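Putative sugar ABC transporter (Yersinia enterocolitica subsp. enterocolitica 8081, PDB 5ULB) probably binds methylthioribose or a related sugar in the periplasm and hands it to the membrane components of an ABC transporter. Local coordinates at residues A[196-199]-A[205-208]; A[70-75]-A[97-102]; A[291-296]-A[315-320]; A[126-131]-A[164-169]. One frame throughout, in Å; residues are numbered along the deposited sequence.

Interaction 1 of 4, residues A[196-199]-A[205-208]; sequences AVLA and KIDA
Leu198 and Ile206 meet through one methyl each: CD2 of the leucine lies 3.9 Å from CD1 of the isoleucine, and the two side chains cross at about a right angle. Ile206 does the reaching. CB of Ile206 points at helix 186-200, CG1 stands anti to the carbonyl carbon (chi1 -59°), and the nearly extended chi2 of 167° carries CD1 out to the helix. Leu198 starts off differently, with CB directed away from the loop, and it is the CD2 branch that swings back to receive the methyl. Beside this pair, the backbone O of Val197 sits 4.4 Å from Ile206 CD1, so the isoleucine tip also comes near the helix backbone, though loosely. No hydrogen bond joins the two segments. All three residues are buried, and Ile232 packs on both Leu198 and Ile206, while Leu176 of strand 173-179 adds to the apolar surroundings of Ile206. Just beyond, Asp207 OD2 accepts from the backbone N of Asn144. The contact packs the connection between helix 186-200 and parallel strand 208-211 onto the helix, part of the Rossmann-like alpha/beta lobe found in periplasmic sugar-binding proteins.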
# COMPACT_ATOMS: atom_id res chain seq x y z
N ALA A 196 -5.61 10.52 -23.85
CA ALA A 196 -6.71 10.36 -24.76
C ALA A 196 -8.04 10.84 -24.14
O ALA A 196 -8.88 11.40 -24.86
CB ALA A 196 -6.82 8.88 -25.19
N VAL A 197 -8.23 10.65 -22.82
CA VAL A 197 -9.45 11.13 -22.16
C VAL A 197 -9.45 12.68 -22.20
O VAL A 197 -10.51 13.31 -22.44
CB VAL A 197 -9.56 10.58 -20.73
CG1 VAL A 197 -10.79 11.15 -20.11
CG2 VAL A 197 -9.80 9.14 -20.84
N LEU A 198 -8.29 13.30 -22.00
CA LEU A 198 -8.18 14.76 -22.08
C LEU A 198 -8.57 15.30 -23.47
O LEU A 198 -9.13 16.40 -23.64
CB LEU A 198 -6.80 15.20 -21.76
CG LEU A 198 -6.33 14.96 -20.32
CD1 LEU A 198 -4.85 15.31 -20.16
CD2 LEU A 198 -7.11 15.80 -19.31
N ALA A 199 -8.29 14.48 -24.49
CA ALA A 199 -8.67 14.89 -25.85
C ALA A 199 -10.14 14.78 -26.13
O ALA A 199 -10.70 15.52 -26.96
CB ALA A 199 -7.89 14.05 -26.83
N LYS A 205 -14.23 20.75 -19.45
CA LYS A 205 -15.11 19.61 -19.37
C LYS A 205 -14.74 18.61 -18.29
O LYS A 205 -15.54 17.68 -18.01
CB LYS A 205 -15.23 18.91 -20.70
CG LYS A 205 -15.68 19.71 -21.84
CD LYS A 205 -17.09 20.09 -21.69
CE LYS A 205 -17.53 20.94 -22.94
NZ LYS A 205 -18.93 21.33 -22.80
N ILE A 206 -13.56 18.76 -17.68
CA ILE A 206 -13.12 17.91 -16.55
C ILE A 206 -12.70 18.89 -15.44
O ILE A 206 -11.93 19.80 -15.66
CB ILE A 206 -11.88 17.00 -16.92
CG1 ILE A 206 -12.22 16.11 -18.06
CG2 ILE A 206 -11.46 16.24 -15.70
CD1 ILE A 206 -10.95 15.45 -18.65
N ASP A 207 -13.20 18.59 -14.23
CA ASP A 207 -12.79 19.38 -13.06
C ASP A 207 -11.70 18.76 -12.21
O ASP A 207 -10.82 19.48 -11.67
CB ASP A 207 -14.04 19.62 -12.18
CG ASP A 207 -15.11 20.40 -12.93
OD1 ASP A 207 -14.74 21.49 -13.38
OD2 ASP A 207 -16.23 19.87 -13.16
N ALA A 208 -11.73 17.41 -12.04
CA ALA A 208 -10.85 16.79 -11.12
C ALA A 208 -10.64 15.33 -11.51
O ALA A 208 -11.46 14.74 -12.20
CB ALA A 208 -11.38 16.94 -9.67

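Interaction 2 of 4, residues A[70-75]-A[97-102]; sequences QAISQK and VANGIA
Asn99 comes up against Ile72 where helix 89-98 gives out: the branch methyl CG2 of Ile72 rests 3.8 Å from Asn99 ND2 and equally close to the amide carbon CG, so the methyl sits over the flat face of the carboxamide, the two side chains crossing at roughly a right angle. With CG anti to the backbone carbonyl carbon (chi1 -75°), the asparagine folds back so that ND2 hydrogen-bonds to Arg95 O, one turn earlier. OD1 is used otherwise. A water donates to it at 2.9 Å and also donates to Ile72 O at 2.7 Å, bridging the C-terminal ends of the two helices. Gly100 follows with positive phi as the C-prime residue of a Schellman motif, in which Gly100 N bonds to Val97 O and Ile101 N to Ile96 O. Helix 61-73 finishes the same way, at Lys75, and each helix then turns back into a parallel strand of the sheet, as in the repeating beta-alpha build of a periplasmic binding protein lobe. Past the glycine, Ile101 points toward helix 61-73, and its nearly extended chi2 (173°) sets CD1 3.9 Å from Ile72 CA, and Ile72 CG2 is 4.4 Å from Ile101 CD1. Ile79 of strand 78-82 and Ile96 pack on both isoleucines. At Ala102 the chain enters strand 102-106, its backbone hydrogen-bonded to Asp77 and Ile79.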
# COMPACT_ATOMS: atom_id res chain seq x y z
N GLN A 70 6.03 -22.47 -4.44
CA GLN A 70 7.44 -22.76 -4.31
C GLN A 70 7.96 -22.42 -2.92
O GLN A 70 8.70 -23.18 -2.31
CB GLN A 70 8.24 -22.03 -5.32
CG GLN A 70 7.98 -22.51 -6.75
CD GLN A 70 8.46 -21.63 -7.85
OE1 GLN A 70 9.33 -20.83 -7.69
NE2 GLN A 70 7.89 -21.85 -9.06
N ALA A 71 7.48 -21.27 -2.35
CA ALA A 71 7.93 -20.94 -0.96
C ALA A 71 7.43 -22.01 0.03
O ALA A 71 8.14 -22.35 0.96
CB ALA A 71 7.36 -19.58 -0.59
N ILE A 72 6.22 -22.50 -0.11
CA ILE A 72 5.72 -23.59 0.75
C ILE A 72 6.63 -24.82 0.61
O ILE A 72 7.06 -25.41 1.58
CB ILE A 72 4.27 -23.97 0.42
CG1 ILE A 72 3.31 -22.82 0.72
CG2 ILE A 72 3.83 -25.18 1.14
CD1 ILE A 72 1.90 -22.96 0.13
N SER A 73 6.93 -25.21 -0.64
CA SER A 73 7.78 -26.37 -0.85
C SER A 73 9.17 -26.26 -0.32
O SER A 73 9.75 -27.29 0.04
CB SER A 73 7.86 -26.74 -2.40
OG SER A 73 8.67 -25.81 -3.14
N GLN A 74 9.69 -25.00 -0.26
CA GLN A 74 10.99 -24.69 0.26
C GLN A 74 11.02 -24.65 1.77
O GLN A 74 12.08 -24.53 2.37
CB GLN A 74 11.48 -23.37 -0.32
CG GLN A 74 11.86 -23.45 -1.86
CD GLN A 74 13.06 -24.33 -2.29
OE1 GLN A 74 13.59 -25.09 -1.46
NE2 GLN A 74 13.48 -24.26 -3.56
N LYS A 75 9.85 -24.72 2.40
CA LYS A 75 9.79 -24.80 3.88
C LYS A 75 10.37 -23.54 4.55
O LYS A 75 11.12 -23.59 5.53
CB LYS A 75 10.48 -26.05 4.47
CG LYS A 75 9.81 -27.32 3.99
CD LYS A 75 10.44 -28.60 4.56
CE LYS A 75 10.26 -28.75 6.09
NZ LYS A 75 10.78 -30.08 6.61
N VAL A 97 -0.70 -22.63 6.26
CA VAL A 97 -0.96 -22.96 7.69
C VAL A 97 -0.81 -24.47 7.94
O VAL A 97 -0.21 -24.93 8.95
CB VAL A 97 -2.34 -22.48 8.11
CG1 VAL A 97 -2.65 -22.99 9.50
CG2 VAL A 97 -2.36 -20.97 8.09
N ALA A 98 -1.36 -25.29 7.00
CA ALA A 98 -1.29 -26.76 7.16
C ALA A 98 0.12 -27.29 7.16
O ALA A 98 0.35 -28.31 7.69
CB ALA A 98 -2.05 -27.42 6.04
N ASN A 99 1.02 -26.54 6.54
CA ASN A 99 2.46 -26.86 6.48
C ASN A 99 3.24 -26.24 7.58
O ASN A 99 4.45 -26.44 7.60
CB ASN A 99 3.09 -26.53 5.15
CG ASN A 99 2.73 -27.50 4.00
OD1 ASN A 99 3.47 -28.39 3.78
ND2 ASN A 99 1.58 -27.36 3.35
N GLY A 100 2.61 -25.67 8.60
CA GLY A 100 3.30 -25.18 9.76
C GLY A 100 4.12 -23.94 9.54
O GLY A 100 5.04 -23.70 10.33
N ILE A 101 3.74 -23.15 8.55
CA ILE A 101 4.50 -21.94 8.19
C ILE A 101 3.71 -20.72 8.76
O ILE A 101 2.50 -20.60 8.53
CB ILE A 101 4.64 -21.88 6.68
CG1 ILE A 101 5.47 -23.10 6.14
CG2 ILE A 101 5.29 -20.55 6.22
CD1 ILE A 101 5.47 -23.13 4.62
N ALA A 102 4.38 -19.90 9.49
CA ALA A 102 3.75 -18.67 10.02
C ALA A 102 3.38 -17.73 8.87
O ALA A 102 4.15 -17.60 7.89
CB ALA A 102 4.73 -17.94 10.95
O HOH W 1 6.10 -27.11 3.50

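Interaction 3 of 4, residues A[291-296]-A[315-320]; sequences ASIPQA and PGWGQS
Ala291 meets the indole of Trp317 at its edge: CB lies near the ring plane, 4.0 Å from both CE3 and CZ3 on the six-membered ring. Farther round the same ring, Ile293 CD1 approaches CH2 obliquely at 4.3 Å. Ala291 and Ile293 stand two apart on strand 285-294, with CB of both directed toward the tryptophan, while Ser292 between them points away. CB of Trp317 does not aim straight at the strand; with CG anti to the backbone N (chi1 169°), the indole is carried over to it. The backbone around Trp317 makes a type II beta turn from Gly316 to Gln319, closed by a weak bond from Gln319 N to Gly316 O, and this turn presents Trp317. Ile239, Asp261 and Leu310 also touch the indole, and NE1 makes a weak hydrogen bond to Val307 O. On the strand side, backbone bonds from Ala291 to Ala259 and from Ile293 to Ser257 hold the two residues in the sheet. No hydrogen bond crosses between the segments, so the loop between helices 295-299 and 327-335 is laid on the strand here by apolar packing, and the weak NE1 bond gives the buried indole its polar partner elsewhere in the loop.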
# COMPACT_ATOMS: atom_id res chain seq x y z
N ALA A 291 -2.78 9.22 7.24
CA ALA A 291 -2.73 10.63 7.41
C ALA A 291 -3.06 11.31 6.10
O ALA A 291 -2.77 10.79 5.02
CB ALA A 291 -1.33 11.09 7.88
N SER A 292 -3.67 12.49 6.20
CA SER A 292 -4.00 13.25 5.03
C SER A 292 -2.92 14.35 4.87
O SER A 292 -2.77 15.20 5.75
CB SER A 292 -5.36 13.90 5.16
OG SER A 292 -6.33 12.83 5.38
N ILE A 293 -2.29 14.34 3.70
CA ILE A 293 -1.12 15.15 3.44
C ILE A 293 -1.51 16.22 2.41
O ILE A 293 -1.69 15.93 1.25
CB ILE A 293 0.07 14.33 2.88
CG1 ILE A 293 0.38 13.15 3.78
CG2 ILE A 293 1.33 15.21 2.63
CD1 ILE A 293 1.27 12.10 3.17
N PRO A 294 -1.67 17.45 2.83
CA PRO A 294 -2.08 18.58 1.88
C PRO A 294 -0.87 19.17 1.15
O PRO A 294 0.18 19.36 1.73
CB PRO A 294 -2.74 19.63 2.77
CG PRO A 294 -2.04 19.42 4.10
CD PRO A 294 -1.60 17.98 4.23
N GLN A 295 -1.08 19.52 -0.10
CA GLN A 295 -0.06 20.14 -0.92
C GLN A 295 0.56 21.35 -0.27
O GLN A 295 1.76 21.55 -0.31
CB GLN A 295 -0.67 20.53 -2.25
CG GLN A 295 0.23 21.26 -3.21
CD GLN A 295 -0.40 21.54 -4.52
OE1 GLN A 295 -1.56 21.95 -4.58
NE2 GLN A 295 0.37 21.34 -5.64
N ALA A 296 -0.27 22.17 0.37
CA ALA A 296 0.29 23.45 0.91
C ALA A 296 1.39 23.18 1.96
O ALA A 296 2.34 23.98 2.08
CB ALA A 296 -0.77 24.28 1.48
N PRO A 315 3.13 14.96 12.79
CA PRO A 315 3.33 14.24 14.06
C PRO A 315 2.87 12.83 13.96
O PRO A 315 1.71 12.63 13.55
CB PRO A 315 2.41 14.96 15.01
CG PRO A 315 2.51 16.41 14.55
CD PRO A 315 2.50 16.31 13.02
N GLY A 316 3.79 11.90 14.28
CA GLY A 316 3.58 10.54 14.33
C GLY A 316 3.58 9.74 13.00
O GLY A 316 3.43 8.49 13.01
N TRP A 317 3.92 10.39 11.91
CA TRP A 317 3.95 9.74 10.62
C TRP A 317 4.91 8.55 10.63
O TRP A 317 6.08 8.59 11.05
CB TRP A 317 4.40 10.70 9.55
CG TRP A 317 4.69 9.99 8.29
CD1 TRP A 317 5.96 9.62 7.82
CD2 TRP A 317 3.75 9.56 7.37
NE1 TRP A 317 5.78 9.01 6.64
CE2 TRP A 317 4.45 8.92 6.33
CE3 TRP A 317 2.33 9.64 7.26
CZ2 TRP A 317 3.77 8.41 5.22
CZ3 TRP A 317 1.72 9.09 6.24
CH2 TRP A 317 2.45 8.49 5.22
N GLY A 318 4.37 7.47 10.06
CA GLY A 318 5.17 6.29 9.76
C GLY A 318 5.70 5.53 10.96
O GLY A 318 6.64 4.68 10.85
N GLN A 319 5.13 5.78 12.11
CA GLN A 319 5.60 5.15 13.36
C GLN A 319 4.46 4.43 14.06
O GLN A 319 3.32 4.86 14.00
CB GLN A 319 6.09 6.27 14.35
CG GLN A 319 7.18 7.20 13.76
CD GLN A 319 7.16 8.64 14.38
OE1 GLN A 319 6.93 9.69 13.69
NE2 GLN A 319 7.36 8.69 15.68
N SER A 320 4.77 3.29 14.65
CA SER A 320 3.81 2.61 15.49
C SER A 320 4.60 1.66 16.38
O SER A 320 5.51 0.94 15.86
CB SER A 320 2.87 1.70 14.60
OG SER A 320 2.05 0.96 15.41

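Interaction 4 of 4, residues A[126-131]-A[164-169]; sequences SLTNES and QALLKQ
Two helices of one alpha/beta lobe, 124-138 and 154-169, come side by side here, and Leu166 of the second fills most of the contact, lying against Thr128 and Asn129 of the first. Leu166 points its CB at helix 124-138, and with CG anti to its carbonyl carbon (chi1 -68°) it sends CD1 between Thr128 and Asn129. The nearest atom is Asn129 OD1, 3.5 Å from Leu166 CD1; this is a methyl lying against an amide oxygen, with the two side chains crossing obliquely. Asn129 CA is 4.1 Å from the same methyl. On its other neighbour the methyl finds the backbone, Thr128 O at 4.3 Å from Leu166 CD1, and then the methyl CG2 of Thr128 at 4.5 Å. The hydroxyl of Thr128 is engaged within its own helix, OG1 bonding to Asp124 O. No hydrogen bond crosses between the segments. Next to Thr128, Leu127 O is gripped twice by Ser131, one turn on, whose N and OG reach it from opposite faces of the carbonyl plane, with Ser131 OG 2.7 Å from Leu127 O. Ser131 OG is also hydrogen-bonded to Trp210 NE1. Arg159, which lines the ligand pocket, and Ala162 of helix 154-169 continue the packing onto Thr128, while Leu127 and Ser131 turn to the sheet, against Val258 of strand 254-259 and Ile237 of strand 233-237.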
# COMPACT_ATOMS: atom_id res chain seq x y z
N SER A 126 -11.87 5.03 4.87
CA SER A 126 -11.31 6.35 5.31
C SER A 126 -10.34 6.95 4.23
O SER A 126 -10.40 8.16 3.98
CB SER A 126 -10.60 6.18 6.62
OG SER A 126 -10.11 7.44 7.03
N LEU A 127 -9.52 6.13 3.63
CA LEU A 127 -8.65 6.63 2.54
C LEU A 127 -9.51 7.32 1.50
O LEU A 127 -9.11 8.37 0.93
CB LEU A 127 -7.83 5.51 1.89
CG LEU A 127 -6.77 4.87 2.73
CD1 LEU A 127 -6.16 3.66 2.02
CD2 LEU A 127 -5.67 5.82 3.13
N THR A 128 -10.64 6.71 1.12
CA THR A 128 -11.55 7.27 0.16
C THR A 128 -12.24 8.53 0.68
O THR A 128 -12.36 9.51 -0.04
CB THR A 128 -12.57 6.19 -0.28
OG1 THR A 128 -11.89 5.07 -0.82
CG2 THR A 128 -13.58 6.68 -1.21
N ASN A 129 -12.81 8.40 1.89
CA ASN A 129 -13.55 9.53 2.43
C ASN A 129 -12.68 10.75 2.53
O ASN A 129 -13.18 11.88 2.35
CB ASN A 129 -14.19 9.13 3.75
CG ASN A 129 -15.32 8.09 3.59
OD1 ASN A 129 -15.90 7.97 2.56
ND2 ASN A 129 -15.57 7.33 4.65
N GLU A 130 -11.40 10.60 2.91
CA GLU A 130 -10.55 11.75 3.05
C GLU A 130 -10.05 12.34 1.73
O GLU A 130 -9.78 13.51 1.58
CB GLU A 130 -9.39 11.42 3.98
CG GLU A 130 -9.80 11.13 5.40
CD GLU A 130 -10.76 12.14 6.13
OE1 GLU A 130 -10.65 13.28 5.99
OE2 GLU A 130 -11.65 11.63 6.92
N SER A 131 -9.84 11.47 0.72
CA SER A 131 -9.26 11.91 -0.58
C SER A 131 -10.36 12.37 -1.51
O SER A 131 -10.42 13.55 -1.92
CB SER A 131 -8.41 10.78 -1.21
OG SER A 131 -9.13 9.61 -1.45
N GLN A 164 -18.75 4.82 -4.24
CA GLN A 164 -20.14 4.79 -4.69
C GLN A 164 -21.07 5.40 -3.62
O GLN A 164 -22.02 6.09 -3.98
CB GLN A 164 -20.58 3.40 -5.02
CG GLN A 164 -20.01 2.84 -6.31
CD GLN A 164 -20.48 3.53 -7.61
OE1 GLN A 164 -19.71 3.60 -8.62
NE2 GLN A 164 -21.69 4.01 -7.59
N ALA A 165 -20.77 5.17 -2.32
CA ALA A 165 -21.56 5.86 -1.32
C ALA A 165 -21.49 7.37 -1.38
O ALA A 165 -22.51 8.10 -1.18
CB ALA A 165 -21.24 5.28 0.04
N LEU A 166 -20.30 7.91 -1.66
CA LEU A 166 -20.18 9.36 -1.81
C LEU A 166 -20.81 9.87 -3.07
O LEU A 166 -21.34 11.03 -3.08
CB LEU A 166 -18.71 9.79 -1.74
CG LEU A 166 -18.11 9.58 -0.34
CD1 LEU A 166 -16.61 9.82 -0.29
CD2 LEU A 166 -18.81 10.45 0.75
N LEU A 167 -20.82 9.10 -4.17
CA LEU A 167 -21.54 9.54 -5.37
C LEU A 167 -23.03 9.58 -5.09
O LEU A 167 -23.73 10.49 -5.57
CB LEU A 167 -21.36 8.53 -6.51
CG LEU A 167 -19.97 8.58 -7.21
CD1 LEU A 167 -20.10 7.58 -8.41
CD2 LEU A 167 -19.54 9.94 -7.68
N LYS A 168 -23.55 8.65 -4.30
CA LYS A 168 -24.98 8.62 -3.98
C LYS A 168 -25.32 9.88 -3.13
O LYS A 168 -26.38 10.55 -3.30
CB LYS A 168 -25.34 7.35 -3.30
CG LYS A 168 -26.79 7.16 -3.11
CD LYS A 168 -27.12 5.77 -2.45
CE LYS A 168 -27.81 4.83 -3.42
NZ LYS A 168 -29.06 5.50 -3.90
N GLN A 169 -24.40 10.28 -2.25
CA GLN A 169 -24.65 11.45 -1.38
C GLN A 169 -24.62 12.73 -2.19
O GLN A 169 -25.33 13.65 -1.82
CB GLN A 169 -23.58 11.53 -0.28
CG GLN A 169 -23.60 10.68 0.91
CD GLN A 169 -22.51 11.08 1.94
OE1 GLN A 169 -21.93 12.09 1.89
NE2 GLN A 169 -22.39 10.27 2.97

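Interactions 3 and 4 lie at a moderate distance from the bound methylseleno-ribose: the side chains of Trp317 and Thr128 are about 11 and 10 Å from it, and neither residue is among those lining the pocket. These two contacts touch, Ser292 OG lying 3.6 Å from Glu130 CB. Interaction 1 sits farther out, its centre 21 Å from that of interaction 4, with about 9 Å between nearest atoms. Interaction 2 stands apart, on the opposite side of the chain's centre from the other three; its centre is 48 Å from that of interaction 1 and 37 Å from that of interaction 3, consistent with the two-lobed build of a periplasmic binding protein.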